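Local coordinates for protein subclass B1 metallo-beta-lactamase (Myroides odoratimimus, PDB 6T5L) that probably hydrolyses the beta-lactam ring of antibiotics, carbapenems among them, with zinc ions held in its active site, at residues L92-F97 with T115-E120. Residues are numbered along the deposited sequence; the frame is centred on the assembly and turned at random.
With ZN (zinc ion), chain C.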
# COMPACT_ATOMS: atom_id res chain seq x y z
N LEU A 92 -10.52 -0.29 -1.79
CA LEU A 92 -9.21 -0.91 -1.81
C LEU A 92 -8.39 -0.29 -2.94
O LEU A 92 -8.87 -0.17 -4.08
CB LEU A 92 -9.34 -2.41 -2.02
CG LEU A 92 -8.05 -3.12 -2.34
CD1 LEU A 92 -7.14 -3.25 -1.18
CD2 LEU A 92 -8.51 -4.50 -2.86
N ILE A 93 -7.15 0.12 -2.63
CA ILE A 93 -6.26 0.68 -3.61
C ILE A 93 -5.01 -0.17 -3.65
O ILE A 93 -4.09 -0.01 -2.85
CB ILE A 93 -5.89 2.16 -3.32
CG1 ILE A 93 -7.16 3.00 -3.19
CG2 ILE A 93 -4.93 2.65 -4.38
CD1 ILE A 93 -6.99 4.24 -2.43
N PRO A 94 -4.89 -1.07 -4.63
CA PRO A 94 -3.61 -1.76 -4.82
C PRO A 94 -2.60 -0.82 -5.46
O PRO A 94 -2.90 -0.20 -6.48
CB PRO A 94 -3.96 -2.92 -5.75
CG PRO A 94 -5.39 -2.73 -6.19
CD PRO A 94 -5.88 -1.39 -5.66
N THR A 95 -1.40 -0.73 -4.89
CA THR A 95 -0.46 0.33 -5.28
C THR A 95 0.40 -0.08 -6.48
O THR A 95 1.04 0.81 -7.06
CB THR A 95 0.45 0.77 -4.10
OG1 THR A 95 1.25 -0.33 -3.65
CG2 THR A 95 -0.40 1.35 -3.00
N HIS A 96 0.47 -1.39 -6.79
CA HIS A 96 0.96 -1.92 -8.08
C HIS A 96 0.46 -3.36 -8.27
O HIS A 96 -0.34 -3.89 -7.49
CB HIS A 96 2.51 -1.81 -8.25
CG HIS A 96 3.35 -2.59 -7.27
ND1 HIS A 96 3.53 -2.18 -5.98
CD2 HIS A 96 4.18 -3.66 -7.44
CE1 HIS A 96 4.37 -3.01 -5.37
NE2 HIS A 96 4.76 -3.94 -6.23
N PHE A 97 0.91 -4.00 -9.34
CA PHE A 97 0.28 -5.23 -9.82
C PHE A 97 0.86 -6.50 -9.20
O PHE A 97 0.38 -7.58 -9.49
CB PHE A 97 0.38 -5.31 -11.35
CG PHE A 97 1.76 -5.61 -11.85
CD1 PHE A 97 2.73 -4.62 -11.97
CD2 PHE A 97 2.09 -6.90 -12.24
CE1 PHE A 97 4.03 -4.93 -12.45
CE2 PHE A 97 3.37 -7.21 -12.74
CZ PHE A 97 4.33 -6.25 -12.83
N THR A 115 -12.84 -1.68 -5.57
CA THR A 115 -11.45 -1.53 -5.95
C THR A 115 -11.24 -0.24 -6.75
O THR A 115 -12.00 0.04 -7.68
CB THR A 115 -11.01 -2.73 -6.80
OG1 THR A 115 -11.19 -3.89 -6.00
CG2 THR A 115 -9.57 -2.64 -7.19
N TYR A 116 -10.21 0.50 -6.39
CA TYR A 116 -9.79 1.69 -7.12
C TYR A 116 -8.36 1.49 -7.59
O TYR A 116 -7.47 1.27 -6.76
CB TYR A 116 -9.83 2.93 -6.23
CG TYR A 116 -11.21 3.35 -5.79
CD1 TYR A 116 -11.78 2.77 -4.69
CD2 TYR A 116 -11.94 4.31 -6.48
CE1 TYR A 116 -13.02 3.12 -4.25
CE2 TYR A 116 -13.19 4.68 -6.05
CZ TYR A 116 -13.72 4.06 -4.91
OH TYR A 116 -14.95 4.37 -4.38
N VAL A 117 -8.11 1.54 -8.89
CA VAL A 117 -6.79 1.17 -9.38
C VAL A 117 -6.46 1.97 -10.62
O VAL A 117 -7.34 2.45 -11.37
CB VAL A 117 -6.74 -0.36 -9.63
CG1 VAL A 117 -7.88 -0.77 -10.55
CG2 VAL A 117 -5.37 -0.83 -10.19
N SER A 118 -5.17 2.17 -10.81
CA SER A 118 -4.74 2.98 -11.92
C SER A 118 -4.85 2.17 -13.20
O SER A 118 -4.80 0.93 -13.20
CB SER A 118 -3.28 3.45 -11.72
OG SER A 118 -2.35 2.50 -12.21
N LYS A 119 -4.91 2.90 -14.31
CA LYS A 119 -5.10 2.26 -15.62
C LYS A 119 -3.87 1.47 -16.05
O LYS A 119 -3.99 0.34 -16.50
CB LYS A 119 -5.47 3.31 -16.65
CG LYS A 119 -6.90 3.84 -16.50
CD LYS A 119 -7.25 4.92 -17.53
CE LYS A 119 -8.70 5.34 -17.44
NZ LYS A 119 -8.95 6.52 -18.32
N GLU A 120 -2.67 1.99 -15.80
CA GLU A 120 -1.46 1.23 -16.11
C GLU A 120 -1.41 -0.05 -15.28
O GLU A 120 -1.08 -1.12 -15.80
CB GLU A 120 -0.21 2.07 -15.87
CG GLU A 120 1.00 1.53 -16.63
CD GLU A 120 2.26 2.34 -16.43
OE1 GLU A 120 3.33 1.81 -16.81
OE2 GLU A 120 2.19 3.49 -15.93
ZN ZN C . 6.32 -5.25 -6.30
O HOH W 1 -2.91 1.33 -8.86
O HOH W 2 6.21 -5.70 -5.12
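Leu92 and Tyr116 carry the one direct hydrogen bond between 92-97 and 115-120: Tyr116 N donates its N-H to Leu92 O at 2.8 Å, almost straight at hydrogen (176°). The two segments run in the same direction, with a single bridge between Leu92 and Thr115, whose backbone also bonds Lys137 on the strand beyond. Two weaker CA-H...O contacts flank that bond. Thr115 CA sends its hydrogen to the same Leu92 O, and Ile93 CA approaches Tyr116 O at 3.4 Å, so each of the two carbonyl oxygens is used from the opposing segment.

Water takes over where the backbones part. One molecule donates to Pro94 O (2.8 Å) and accepts from Ser118 N at 3.1 Å, tying the loop ahead of the zinc ligands to the N-cap residue of helix 119-127.

The apolar contacts are modest. Ile93 puts CG1 against Tyr116 CB at 4.0 Å, the two side chains slanting past each other, and Pro94 CD rests loosely on Val117 CB and Thr115 CG2; Ile102 of helix 99-102 also touches this proline. Carbon also meets carbonyl oxygen: Pro94 CD sits 3.3 Å from Tyr116 O, and chi1 of Tyr116 (-67°) sets CG beside its own bonded backbone N, bringing the ring edge near Leu92 O.

His96, two residues past Pro94, binds zinc through NE2 at 2.0 Å, together with His98 and His161, in the histidine site of a B1 metallo-beta-lactamase. The direct bond, the CA-H...O pair and the water are consistent with holding the backbone that leads to this ligand, while the metal itself is bound away from 115-120.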